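Local atomic coordinates of 2-dehydro-3-deoxy-D-arabinonate dehydratase (Sulfolobus solfataricus, PDB entry 2Q1A), a protein that catalyses the metal-dependent dehydration of 2-dehydro-3-deoxy-D-arabinonate to 2,5-dioxopentanoate, a step in the pentose oxidation pathway from D-arabinonate to 2-oxoglutarate. Residues Pro144-Val149 with Ile274-Ile279; Thr160-Val165 with Cys188-Val193; Leu206-Lys211 with Thr256-Gly261; Arg231-Gln236 with Leu252-Ala257. One frame throughout, in Å; residues are numbered along the deposited sequence.

All four contacts lie in the catalytic domain of the FAH family, and each has one segment that reaches the magnesium ion or the bound 2-ketobutyric acid. Contacts 1 and 2, with centres about 7 Å apart, are joined by backbone bonds between strands 140-150 and 156-167, and supply Glu145 and Asp164 to the metal. Contacts 3 and 4 share Thr256, whose backbone N binds the ligand, and Ala257, although their centres are about 15 Å apart. Contact 4 is tied to contact 1 where Thr253 OG1 meets Glu145 OE2 at 2.6 Å. Strands 207-214 and 271-276 are sheet neighbours and connect contact 3 to contact 1, with Thr209 N 2.8 Å from Thr275 O.

Contact 1: residues Pro144-Val149 with Ile274-Ile279. With MG (magnesium ion), chain B.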
loop_
_atom_site.group_PDB
_atom_site.type_symbol
_atom_site.label_atom_id
_atom_site.label_comp_id
_atom_site.label_asym_id
_atom_site.label_seq_id
_atom_site.Cartn_x
_atom_site.Cartn_y
_atom_site.Cartn_z
ATOM N N PRO A 144 -24.328 -25.968 16.485
ATOM C CA PRO A 144 -25.133 -24.994 15.748
ATOM C C PRO A 144 -25.479 -23.812 16.631
ATOM O O PRO A 144 -26.105 -23.987 17.677
ATOM C CB PRO A 144 -26.400 -25.779 15.378
ATOM C CG PRO A 144 -26.490 -26.872 16.377
ATOM C CD PRO A 144 -25.081 -27.198 16.794
ATOM N N GLU A 145 -25.059 -22.618 16.220
ATOM C CA GLU A 145 -25.207 -21.432 17.060
ATOM C C GLU A 145 -25.600 -20.197 16.260
ATOM O O GLU A 145 -25.190 -20.032 15.110
ATOM C CB GLU A 145 -23.906 -21.163 17.822
ATOM C CG GLU A 145 -23.390 -22.349 18.633
ATOM C CD GLU A 145 -22.265 -21.998 19.592
ATOM O OE1 GLU A 145 -21.662 -22.939 20.159
ATOM O OE2 GLU A 145 -21.982 -20.792 19.798
ATOM N N LEU A 146 -26.410 -19.339 16.870
ATOM C CA LEU A 146 -26.641 -18.001 16.349
ATOM C C LEU A 146 -25.461 -17.115 16.760
ATOM O O LEU A 146 -25.006 -17.152 17.914
ATOM C CB LEU A 146 -27.954 -17.425 16.888
ATOM C CG LEU A 146 -28.298 -15.972 16.544
ATOM C CD1 LEU A 146 -28.674 -15.830 15.076
ATOM C CD2 LEU A 146 -29.419 -15.455 17.442
ATOM N N ALA A 147 -24.964 -16.332 15.809
ATOM C CA ALA A 147 -23.814 -15.478 16.047
ATOM C C ALA A 147 -24.081 -14.042 15.614
ATOM O O ALA A 147 -24.738 -13.800 14.599
ATOM C CB ALA A 147 -22.597 -16.029 15.345
ATOM N N VAL A 148 -23.576 -13.095 16.400
ATOM C CA VAL A 148 -23.710 -11.679 16.062
ATOM C C VAL A 148 -22.407 -11.107 15.509
ATOM O O VAL A 148 -21.315 -11.499 15.934
ATOM C CB VAL A 148 -24.191 -10.825 17.269
ATOM C CG1 VAL A 148 -25.675 -11.051 17.538
ATOM C CG2 VAL A 148 -23.353 -11.104 18.528
ATOM N N VAL A 149 -22.533 -10.196 14.546
ATOM C CA VAL A 149 -21.409 -9.365 14.118
ATOM C C VAL A 149 -21.487 -8.048 14.896
ATOM O O VAL A 149 -22.557 -7.430 14.976
ATOM C CB VAL A 149 -21.409 -9.111 12.591
ATOM C CG1 VAL A 149 -20.168 -8.343 12.176
ATOM C CG2 VAL A 149 -21.465 -10.425 11.827
ATOM N N ILE A 274 -26.726 -26.597 8.786
ATOM C CA ILE A 274 -27.311 -25.828 9.877
ATOM C C ILE A 274 -28.262 -24.762 9.348
ATOM O O ILE A 274 -27.884 -23.941 8.518
ATOM C CB ILE A 274 -26.223 -25.194 10.782
ATOM C CG1 ILE A 274 -25.232 -26.265 11.254
ATOM C CG2 ILE A 274 -26.866 -24.493 11.971
ATOM C CD1 ILE A 274 -23.932 -25.728 11.805
ATOM N N THR A 275 -29.498 -24.779 9.836
ATOM C CA THR A 275 -30.516 -23.849 9.366
ATOM C C THR A 275 -30.998 -22.953 10.497
ATOM O O THR A 275 -31.242 -23.436 11.597
ATOM C CB THR A 275 -31.712 -24.613 8.744
ATOM O OG1 THR A 275 -31.230 -25.466 7.696
ATOM C CG2 THR A 275 -32.758 -23.655 8.173
ATOM N N ILE A 276 -31.093 -21.648 10.223
ATOM C CA ILE A 276 -31.743 -20.696 11.123
ATOM C C ILE A 276 -32.727 -19.843 10.330
ATOM O O ILE A 276 -32.412 -19.398 9.224
ATOM C CB ILE A 276 -30.735 -19.778 11.870
ATOM C CG1 ILE A 276 -29.755 -20.602 12.709
ATOM C CG2 ILE A 276 -31.472 -18.772 12.761
ATOM C CD1 ILE A 276 -28.722 -19.774 13.473
ATOM N N SER A 277 -33.909 -19.628 10.905
ATOM C CA SER A 277 -34.969 -18.819 10.293
ATOM C C SER A 277 -34.457 -17.456 9.827
ATOM O O SER A 277 -33.763 -16.755 10.577
ATOM C CB SER A 277 -36.127 -18.601 11.282
ATOM O OG SER A 277 -36.458 -19.782 11.997
ATOM N N ASN A 278 -34.804 -17.094 8.591
ATOM C CA ASN A 278 -34.522 -15.765 8.027
ATOM C C ASN A 278 -33.081 -15.551 7.567
ATOM O O ASN A 278 -32.774 -14.542 6.916
ATOM C CB ASN A 278 -34.928 -14.654 9.002
ATOM C CG ASN A 278 -36.396 -14.715 9.375
ATOM O OD1 ASN A 278 -37.276 -14.590 8.521
ATOM N ND2 ASN A 278 -36.667 -14.899 10.658
ATOM N N ILE A 279 -32.200 -16.490 7.907
ATOM C CA ILE A 279 -30.796 -16.377 7.536
ATOM C C ILE A 279 -30.497 -17.309 6.367
ATOM O O ILE A 279 -30.083 -16.852 5.298
ATOM C CB ILE A 279 -29.846 -16.620 8.745
ATOM C CG1 ILE A 279 -30.188 -15.653 9.896
ATOM C CG2 ILE A 279 -28.393 -16.459 8.320
ATOM C CD1 ILE A 279 -29.380 -15.857 11.173
HETATM MG MG MG B . -20.255 -23.575 21.505
HETATM O O HOH W 1 -20.373 -21.406 21.877
#
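Two layers of strands meet beneath the magnesium site, where Pro144 and Leu146 of strand 140-150 rest on Ile274, Ile276 and Ile279. The axes of segments 144-149 and 274-276 approach to 7.9 Å and cross at -42°, a spacing that is wide for paired strands and fits face-to-face packing of side chains. At one end, CB of Pro144 sits 3.7 Å from CG2 of Ile274. In the middle, Ile276 directs its CD1 at the backbone of the other layer, reaching CA of Leu146 at 4.0 Å and the carbonyl O of Glu145 at 3.9 Å. The chain of Ile276 is extended (chi2 180°), which carries CD1 up to that strand. Leu146 and Ile279 cross at about a right angle, and their CD1 atoms touch at 4.0 Å. Beyond strand 271-276 the chain turns back through a bond from Ile279 N to Ile276 O, which brings Ile279 to the same apolar layer. Glu145 points away from these isoleucines: its extended chain places OE1 2.0 Å from the magnesium. OE2 accepts hydrogen bonds from Thr253 OG1 and Gly255 N, which should fix the turn of the carboxylate, while a metal-bound water gives it a weak bond. Glu143 and Asp164 complete the protein share of the metal site, which is built from acidic side chains, as in other members of the FAH family.

Contact 2: residues Thr160-Val165 with Cys188-Val193. With MG (magnesium ion), chain B.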
loop_
_atom_site.group_PDB
_atom_site.type_symbol
_atom_site.label_atom_id
_atom_site.label_comp_id
_atom_site.label_asym_id
_atom_site.label_seq_id
_atom_site.Cartn_x
_atom_site.Cartn_y
_atom_site.Cartn_z
ATOM N N THR A 160 -25.739 -14.135 11.874
ATOM C CA THR A 160 -25.302 -15.189 10.968
ATOM C C THR A 160 -25.328 -16.561 11.674
ATOM O O THR A 160 -25.530 -16.638 12.893
ATOM C CB THR A 160 -23.896 -14.871 10.372
ATOM O OG1 THR A 160 -23.635 -15.720 9.246
ATOM C CG2 THR A 160 -22.796 -15.043 11.414
ATOM N N ILE A 161 -25.143 -17.630 10.900
ATOM C CA ILE A 161 -25.060 -18.983 11.435
ATOM C C ILE A 161 -23.596 -19.321 11.690
ATOM O O ILE A 161 -22.759 -19.143 10.800
ATOM C CB ILE A 161 -25.612 -20.020 10.413
ATOM C CG1 ILE A 161 -27.094 -19.767 10.120
ATOM C CG2 ILE A 161 -25.343 -21.455 10.884
ATOM C CD1 ILE A 161 -27.514 -20.202 8.740
ATOM N N MET A 162 -23.287 -19.823 12.884
ATOM C CA MET A 162 -21.941 -20.325 13.152
ATOM C C MET A 162 -21.943 -21.771 13.627
ATOM O O MET A 162 -22.854 -22.218 14.330
ATOM C CB MET A 162 -21.178 -19.439 14.157
ATOM C CG MET A 162 -19.688 -19.800 14.304
ATOM S SD MET A 162 -18.638 -18.525 15.045
ATOM C CE MET A 162 -18.331 -17.460 13.640
ATOM N N ASP A 163 -20.891 -22.475 13.235
ATOM C CA ASP A 163 -20.609 -23.803 13.709
ATOM C C ASP A 163 -19.379 -23.762 14.633
ATOM O O ASP A 163 -18.241 -23.672 14.169
ATOM C CB ASP A 163 -20.372 -24.713 12.504
ATOM C CG ASP A 163 -20.238 -26.172 12.879
ATOM O OD1 ASP A 163 -20.112 -26.484 14.082
ATOM O OD2 ASP A 163 -20.249 -27.014 11.953
ATOM N N ASP A 164 -19.619 -23.828 15.940
ATOM C CA ASP A 164 -18.540 -23.926 16.919
ATOM C C ASP A 164 -18.034 -25.378 17.005
ATOM O O ASP A 164 -18.381 -26.137 17.916
ATOM C CB ASP A 164 -19.001 -23.359 18.284
ATOM C CG ASP A 164 -17.993 -23.592 19.413
ATOM O OD1 ASP A 164 -16.783 -23.745 19.158
ATOM O OD2 ASP A 164 -18.426 -23.619 20.583
ATOM N N VAL A 165 -17.198 -25.753 16.044
ATOM C CA VAL A 165 -16.662 -27.113 15.974
ATOM C C VAL A 165 -15.829 -27.427 17.226
ATOM O O VAL A 165 -14.889 -26.703 17.547
ATOM C CB VAL A 165 -15.845 -27.326 14.664
ATOM C CG1 VAL A 165 -15.491 -28.784 14.473
ATOM C CG2 VAL A 165 -16.630 -26.824 13.459
ATOM N N CYS A 188 -14.052 -23.673 12.820
ATOM C CA CYS A 188 -15.134 -22.692 12.820
ATOM C C CYS A 188 -15.631 -22.369 11.408
ATOM O O CYS A 188 -14.821 -22.116 10.506
ATOM C CB CYS A 188 -14.614 -21.411 13.489
ATOM S SG CYS A 188 -15.775 -20.076 13.566
ATOM N N ALA A 189 -16.954 -22.359 11.226
ATOM C CA ALA A 189 -17.565 -21.979 9.952
ATOM C C ALA A 189 -18.753 -21.074 10.175
ATOM O O ALA A 189 -19.442 -21.209 11.184
ATOM C CB ALA A 189 -18.002 -23.214 9.172
ATOM N N PHE A 190 -19.008 -20.167 9.232
ATOM C CA PHE A 190 -20.152 -19.261 9.335
ATOM C C PHE A 190 -20.641 -18.756 7.977
ATOM O O PHE A 190 -19.898 -18.754 7.004
ATOM C CB PHE A 190 -19.855 -18.078 10.285
ATOM C CG PHE A 190 -18.846 -17.103 9.754
ATOM C CD1 PHE A 190 -19.259 -15.931 9.115
ATOM C CD2 PHE A 190 -17.479 -17.348 9.895
ATOM C CE1 PHE A 190 -18.323 -15.013 8.612
ATOM C CE2 PHE A 190 -16.528 -16.442 9.405
ATOM C CZ PHE A 190 -16.953 -15.268 8.756
ATOM N N GLY A 191 -21.895 -18.311 7.944
ATOM C CA GLY A 191 -22.540 -17.844 6.720
ATOM C C GLY A 191 -23.931 -18.446 6.554
ATOM O O GLY A 191 -24.578 -18.798 7.550
ATOM N N PRO A 192 -24.412 -18.572 5.301
ATOM C CA PRO A 192 -23.744 -18.151 4.068
ATOM C C PRO A 192 -23.837 -16.643 3.861
ATOM O O PRO A 192 -23.124 -16.080 3.027
ATOM C CB PRO A 192 -24.529 -18.889 2.979
ATOM C CG PRO A 192 -25.906 -19.067 3.556
ATOM C CD PRO A 192 -25.731 -19.192 5.039
ATOM N N VAL A 193 -24.722 -16.004 4.617
ATOM C CA VAL A 193 -24.855 -14.554 4.598
ATOM C C VAL A 193 -24.717 -13.950 5.994
ATOM O O VAL A 193 -24.736 -14.661 7.009
ATOM C CB VAL A 193 -26.212 -14.093 3.984
ATOM C CG1 VAL A 193 -26.265 -14.378 2.483
ATOM C CG2 VAL A 193 -27.393 -14.730 4.712
HETATM MG MG MG B . -20.255 -23.575 21.505
HETATM O O HOH W 1 -20.373 -21.406 21.877
#
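Strands 156-167 and 188-196 run antiparallel here, with Met162 and Phe190 a non-hydrogen-bonded pair and Asp163 and Ala189 a hydrogen-bonded one. Asp163 N gives Ala189 O a bond of 2.8 Å that lies in the carbonyl plane and is nearly straight, 168° at the hydrogen; the return bond from Ala189 N to Asp163 O is weak. Ile161 O accepts from Gly191 N at 3.1 Å and also receives the CA-H of Phe190, with CA 3.0 Å away. Past the cis peptide before Pro192 the chain turns a corner, and a side chain takes over the pairing: Thr160 OG1 donates to Val193 O at 2.7 Å, tilted 24° from the carbonyl plane. The hydroxyl can do so because it stands trans to the backbone N (chi1 -165°), toward the corner. A valine at Thr160 would probably leave the buried Val193 carbonyl without this donor and the corner less firmly tied to the strand. On the face holding Met162, Cys188 and Phe190, the bent end of Met162 puts SD 3.6 Å from Cys188 SG and CE 3.7 Å from Phe190 CB. Asp164 OD2 binds the magnesium at 2.0 Å and accepts from Lys182 NZ, while OD1 forms a salt bridge with Lys118. Strand 140-150 pairs with the other edge of strand 156-167, strand 271-276 covers Ile161 and Asp163, and strand 250-253 packs on Met162 and Phe190.

Contact 3: residues Leu206-Lys211 with Thr256-Gly261; sequences LDITLK and TAIVPG. With 2KT (2-ketobutyric acid), chain C.
Behind the substrate pocket, the loop 256-261 that leads away from the bound 2-ketobutyric acid packs through Ile258 and Pro260 on Leu210 and Ile208. Ile258 lies in the middle and uses both branches. Its CG2 meets CD2 of Leu210 at 3.8 Å, the two side chains lying alongside one another and running in opposite senses, while its CD1 comes 3.5 Å from the carbonyl O of Ile208. CG1 of Ile258 is trans to the carbonyl carbon (chi1 -53°) and CG2 trans to the backbone N, which splits the branches between the two strand residues. CD2 of Leu210 also touches CG, at the corner of the Pro260 ring, at 4.0 Å. The contact therefore joins an irregular segment to the face of a beta-sheet: strand 207-214 lies between strands 271-276 and 217-225, and Phe220 of the latter packs on both Leu210 and Ile258. From strand 140-150, Pro144 likewise touches both residues. At the ligand end, the backbone N of Thr256 gives the carboxylate O of 2-ketobutyric acid a bond of 2.9 Å with 154° at the hydrogen, and Thr256 CG2 comes within 3.7 Å of that oxygen. The hydroxyl of Thr256 turns back to the protein: OG1 bonds to Pro144 O and accepts a weak bond from Ile258 N, linking the ligand-binding residue to the apolar one. Ile81 N and Lys182 NZ also hydrogen-bond the ligand.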
loop_
_atom_site.group_PDB
_atom_site.type_symbol
_atom_site.label_atom_id
_atom_site.label_comp_id
_atom_site.label_asym_id
_atom_site.label_seq_id
_atom_site.Cartn_x
_atom_site.Cartn_y
_atom_site.Cartn_z
ATOM N N LEU A 206 -36.395 -17.823 16.765
ATOM C CA LEU A 206 -35.885 -18.394 15.521
ATOM C C LEU A 206 -35.606 -19.876 15.711
ATOM O O LEU A 206 -35.133 -20.291 16.774
ATOM C CB LEU A 206 -34.586 -17.699 15.099
ATOM C CG LEU A 206 -34.518 -16.167 15.079
ATOM C CD1 LEU A 206 -33.070 -15.702 15.189
ATOM C CD2 LEU A 206 -35.197 -15.579 13.841
ATOM N N ASP A 207 -35.888 -20.666 14.675
ATOM C CA ASP A 207 -35.620 -22.102 14.702
ATOM C C ASP A 207 -34.209 -22.417 14.218
ATOM O O ASP A 207 -33.806 -21.992 13.134
ATOM C CB ASP A 207 -36.654 -22.864 13.865
ATOM C CG ASP A 207 -38.044 -22.835 14.481
ATOM O OD1 ASP A 207 -38.187 -23.235 15.659
ATOM O OD2 ASP A 207 -38.994 -22.411 13.785
ATOM N N ILE A 208 -33.465 -23.150 15.036
ATOM C CA ILE A 208 -32.131 -23.610 14.668
ATOM C C ILE A 208 -32.192 -25.120 14.459
ATOM O O ILE A 208 -32.631 -25.850 15.350
ATOM C CB ILE A 208 -31.062 -23.256 15.743
ATOM C CG1 ILE A 208 -31.038 -21.743 16.014
ATOM C CG2 ILE A 208 -29.681 -23.756 15.314
ATOM C CD1 ILE A 208 -30.120 -21.317 17.159
ATOM N N THR A 209 -31.758 -25.580 13.286
ATOM C CA THR A 209 -31.820 -27.000 12.936
ATOM C C THR A 209 -30.449 -27.534 12.539
ATOM O O THR A 209 -29.763 -26.934 11.714
ATOM C CB THR A 209 -32.815 -27.246 11.780
ATOM O OG1 THR A 209 -34.043 -26.564 12.052
ATOM C CG2 THR A 209 -33.088 -28.736 11.597
ATOM N N LEU A 210 -30.070 -28.666 13.130
ATOM C CA LEU A 210 -28.838 -29.363 12.775
ATOM C C LEU A 210 -29.117 -30.732 12.139
ATOM O O LEU A 210 -29.861 -31.548 12.690
ATOM C CB LEU A 210 -27.945 -29.527 14.009
ATOM C CG LEU A 210 -26.750 -30.490 13.957
ATOM C CD1 LEU A 210 -25.625 -29.988 13.055
ATOM C CD2 LEU A 210 -26.229 -30.750 15.361
ATOM N N LYS A 211 -28.512 -30.964 10.976
ATOM C CA LYS A 211 -28.502 -32.275 10.337
ATOM C C LYS A 211 -27.066 -32.663 9.990
ATOM O O LYS A 211 -26.306 -31.851 9.462
ATOM C CB LYS A 211 -29.383 -32.285 9.081
ATOM C CG LYS A 211 -30.887 -32.318 9.373
ATOM C CD LYS A 211 -31.748 -31.772 8.220
ATOM C CE LYS A 211 -32.020 -32.828 7.134
ATOM N NZ LYS A 211 -33.136 -32.421 6.210
ATOM N N THR A 256 -24.631 -23.165 22.048
ATOM C CA THR A 256 -25.502 -24.159 21.402
ATOM C C THR A 256 -26.516 -24.824 22.340
ATOM O O THR A 256 -26.311 -24.890 23.556
ATOM C CB THR A 256 -24.686 -25.265 20.680
ATOM O OG1 THR A 256 -25.543 -25.977 19.783
ATOM C CG2 THR A 256 -24.064 -26.249 21.676
ATOM N N ALA A 257 -27.603 -25.318 21.754
ATOM C CA ALA A 257 -28.612 -26.088 22.484
ATOM C C ALA A 257 -28.765 -27.513 21.936
ATOM O O ALA A 257 -29.432 -28.349 22.555
ATOM C CB ALA A 257 -29.944 -25.372 22.447
ATOM N N ILE A 258 -28.156 -27.781 20.781
ATOM C CA ILE A 258 -28.266 -29.085 20.134
ATOM C C ILE A 258 -26.967 -29.879 20.282
ATOM O O ILE A 258 -25.943 -29.548 19.672
ATOM C CB ILE A 258 -28.680 -28.965 18.640
ATOM C CG1 ILE A 258 -29.955 -28.124 18.502
ATOM C CG2 ILE A 258 -28.875 -30.345 18.036
ATOM C CD1 ILE A 258 -30.281 -27.686 17.093
ATOM N N VAL A 259 -27.028 -30.922 21.106
ATOM C CA VAL A 259 -25.870 -31.744 21.428
ATOM C C VAL A 259 -26.153 -33.214 21.086
ATOM O O VAL A 259 -26.846 -33.903 21.838
ATOM C CB VAL A 259 -25.475 -31.612 22.930
ATOM C CG1 VAL A 259 -24.180 -32.368 23.226
ATOM C CG2 VAL A 259 -25.339 -30.145 23.335
ATOM N N PRO A 260 -25.643 -33.692 19.930
ATOM C CA PRO A 260 -25.678 -35.117 19.586
ATOM C C PRO A 260 -25.024 -36.003 20.653
ATOM O O PRO A 260 -24.283 -35.507 21.506
ATOM C CB PRO A 260 -24.871 -35.178 18.284
ATOM C CG PRO A 260 -25.026 -33.826 17.684
ATOM C CD PRO A 260 -25.033 -32.886 18.852
ATOM N N GLY A 261 -25.306 -37.304 20.592
ATOM C CA GLY A 261 -24.806 -38.258 21.578
ATOM C C GLY A 261 -23.350 -38.633 21.388
ATOM O O GLY A 261 -22.731 -38.282 20.380
HETATM C C4 2KT C . -18.484 -24.639 25.670
HETATM C C3 2KT C . -19.743 -24.359 25.662
HETATM C C2 2KT C . -20.208 -24.082 24.510
HETATM O O3 2KT C . -19.471 -23.982 23.526
HETATM C C 2KT C . -21.524 -23.893 24.347
HETATM O OXT 2KT C . -22.303 -23.984 25.324
HETATM O O 2KT C . -21.964 -23.624 23.202
#

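Contact 4: residues Arg231-Gln236 with Leu252-Ala257; sequences RKIEEQ and LTTGTA. With 2KT (2-ketobutyric acid), chain C.
Gln236 and Ile233, on the first turn of helix 233-241, pack against Leu252 of strand 250-253 and the nearby Thr254. The close part is around Thr254. Gln236 crosses it at about a right angle, its OE1 lying 3.3 Å from CA of Thr254, and Ile233 CG1 meets Thr254 CG2 at 3.8 Å. Leu252 CD2 adds a touch on Gln236 CB at 3.9 Å. The amide is steadied from its own segment: NE2 donates to Arg231 O at 3.0 Å, the acceptor lying in the amide plane, although the donor stands 44° out of the carbonyl plane. An alanine in place of Gln236 would probably leave Arg231 O without this donor and open a gap beside Thr254. By contrast, the outer side of the helix start is more exposed and contributes nothing to the packing: Glu234 points away from the strand. Arg231 NH2 forms a salt bridge of 2.7 Å with Glu235 OE2, in the guanidinium plane, and the guanidinium also bonds the carbonyls of Ala110 and Val111. Thr254 OG1 bonds to Leu146 O and Thr253 OG1 to Glu145 OE2. Strand 250-253 pairs with strand 140-150 along one edge and with strand 76-80 along the other.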
loop_
_atom_site.group_PDB
_atom_site.type_symbol
_atom_site.label_atom_id
_atom_site.label_comp_id
_atom_site.label_asym_id
_atom_site.label_seq_id
_atom_site.Cartn_x
_atom_site.Cartn_y
_atom_site.Cartn_z
ATOM N N ARG A 231 -29.586 -17.073 28.836
ATOM C CA ARG A 231 -28.616 -15.997 29.001
ATOM C C ARG A 231 -28.698 -15.082 27.780
ATOM O O ARG A 231 -28.317 -15.479 26.675
ATOM C CB ARG A 231 -27.208 -16.583 29.151
ATOM C CG ARG A 231 -26.112 -15.564 29.422
ATOM C CD ARG A 231 -26.000 -15.225 30.897
ATOM N NE ARG A 231 -25.432 -16.328 31.666
ATOM C CZ ARG A 231 -24.865 -16.198 32.859
ATOM N NH1 ARG A 231 -24.381 -17.266 33.477
ATOM N NH2 ARG A 231 -24.776 -14.999 33.431
ATOM N N LYS A 232 -29.207 -13.868 27.972
ATOM C CA LYS A 232 -29.410 -12.951 26.845
ATOM C C LYS A 232 -28.102 -12.491 26.194
ATOM O O LYS A 232 -27.046 -12.477 26.837
ATOM C CB LYS A 232 -30.332 -11.776 27.210
ATOM C CG LYS A 232 -30.082 -11.113 28.564
ATOM C CD LYS A 232 -31.390 -10.565 29.163
ATOM C CE LYS A 232 -32.016 -9.468 28.290
ATOM N NZ LYS A 232 -33.434 -9.195 28.664
ATOM N N ILE A 233 -28.188 -12.131 24.916
ATOM C CA ILE A 233 -27.019 -11.800 24.093
ATOM C C ILE A 233 -26.291 -10.533 24.576
ATOM O O ILE A 233 -25.058 -10.502 24.642
ATOM C CB ILE A 233 -27.409 -11.715 22.582
ATOM C CG1 ILE A 233 -27.861 -13.094 22.086
ATOM C CG2 ILE A 233 -26.257 -11.177 21.736
ATOM C CD1 ILE A 233 -28.718 -13.074 20.833
ATOM N N GLU A 234 -27.066 -9.512 24.935
ATOM C CA GLU A 234 -26.534 -8.247 25.458
ATOM C C GLU A 234 -25.631 -8.418 26.688
ATOM O O GLU A 234 -24.678 -7.664 26.868
ATOM C CB GLU A 234 -27.679 -7.286 25.780
ATOM C CG GLU A 234 -27.323 -5.815 25.604
ATOM C CD GLU A 234 -28.554 -4.906 25.554
ATOM O OE1 GLU A 234 -29.413 -4.993 26.469
ATOM O OE2 GLU A 234 -28.657 -4.098 24.598
ATOM N N GLU A 235 -25.935 -9.403 27.525
ATOM C CA GLU A 235 -25.126 -9.689 28.709
ATOM C C GLU A 235 -23.815 -10.365 28.311
ATOM O O GLU A 235 -22.767 -10.126 28.924
ATOM C CB GLU A 235 -25.913 -10.565 29.687
ATOM C CG GLU A 235 -25.293 -10.719 31.078
ATOM C CD GLU A 235 -26.169 -11.547 32.021
ATOM O OE1 GLU A 235 -27.343 -11.170 32.234
ATOM O OE2 GLU A 235 -25.685 -12.574 32.549
ATOM N N GLN A 236 -23.890 -11.208 27.281
ATOM C CA GLN A 236 -22.718 -11.876 26.724
ATOM C C GLN A 236 -21.772 -10.837 26.121
ATOM O O GLN A 236 -20.560 -10.889 26.346
ATOM C CB GLN A 236 -23.133 -12.896 25.659
ATOM C CG GLN A 236 -24.010 -14.040 26.159
ATOM C CD GLN A 236 -24.470 -14.970 25.036
ATOM O OE1 GLN A 236 -23.705 -15.305 24.132
ATOM N NE2 GLN A 236 -25.727 -15.388 25.097
ATOM N N LEU A 252 -19.323 -12.684 17.775
ATOM C CA LEU A 252 -19.634 -13.442 18.975
ATOM C C LEU A 252 -20.653 -14.537 18.662
ATOM O O LEU A 252 -21.752 -14.261 18.158
ATOM C CB LEU A 252 -20.169 -12.525 20.086
ATOM C CG LEU A 252 -20.650 -13.172 21.396
ATOM C CD1 LEU A 252 -19.552 -13.982 22.075
ATOM C CD2 LEU A 252 -21.203 -12.131 22.351
ATOM N N THR A 253 -20.283 -15.777 18.965
ATOM C CA THR A 253 -21.204 -16.902 18.829
ATOM C C THR A 253 -21.829 -17.260 20.185
ATOM O O THR A 253 -21.121 -17.455 21.177
ATOM C CB THR A 253 -20.559 -18.110 18.096
ATOM O OG1 THR A 253 -21.558 -19.098 17.839
ATOM C CG2 THR A 253 -19.409 -18.731 18.887
ATOM N N THR A 254 -23.160 -17.335 20.212
ATOM C CA THR A 254 -23.930 -17.249 21.460
ATOM C C THR A 254 -24.209 -18.548 22.237
ATOM O O THR A 254 -24.985 -18.536 23.195
ATOM C CB THR A 254 -25.259 -16.498 21.235
ATOM O OG1 THR A 254 -26.095 -17.254 20.349
ATOM C CG2 THR A 254 -25.001 -15.122 20.631
ATOM N N GLY A 255 -23.581 -19.656 21.850
ATOM C CA GLY A 255 -23.788 -20.938 22.542
ATOM C C GLY A 255 -24.802 -21.857 21.867
ATOM O O GLY A 255 -25.727 -21.386 21.197
ATOM N N THR A 256 -24.631 -23.165 22.048
ATOM C CA THR A 256 -25.502 -24.159 21.402
ATOM C C THR A 256 -26.516 -24.824 22.340
ATOM O O THR A 256 -26.311 -24.890 23.556
ATOM C CB THR A 256 -24.686 -25.265 20.680
ATOM O OG1 THR A 256 -25.543 -25.977 19.783
ATOM C CG2 THR A 256 -24.064 -26.249 21.676
ATOM N N ALA A 257 -27.603 -25.318 21.754
ATOM C CA ALA A 257 -28.612 -26.088 22.484
ATOM C C ALA A 257 -28.765 -27.513 21.936
ATOM O O ALA A 257 -29.432 -28.349 22.555
ATOM C CB ALA A 257 -29.944 -25.372 22.447
HETATM C C4 2KT C . -18.484 -24.639 25.670
HETATM C C3 2KT C . -19.743 -24.359 25.662
HETATM C C2 2KT C . -20.208 -24.082 24.510
HETATM O O3 2KT C . -19.471 -23.982 23.526
HETATM C C 2KT C . -21.524 -23.893 24.347
HETATM O OXT 2KT C . -22.303 -23.984 25.324
HETATM O O 2KT C . -21.964 -23.624 23.202
#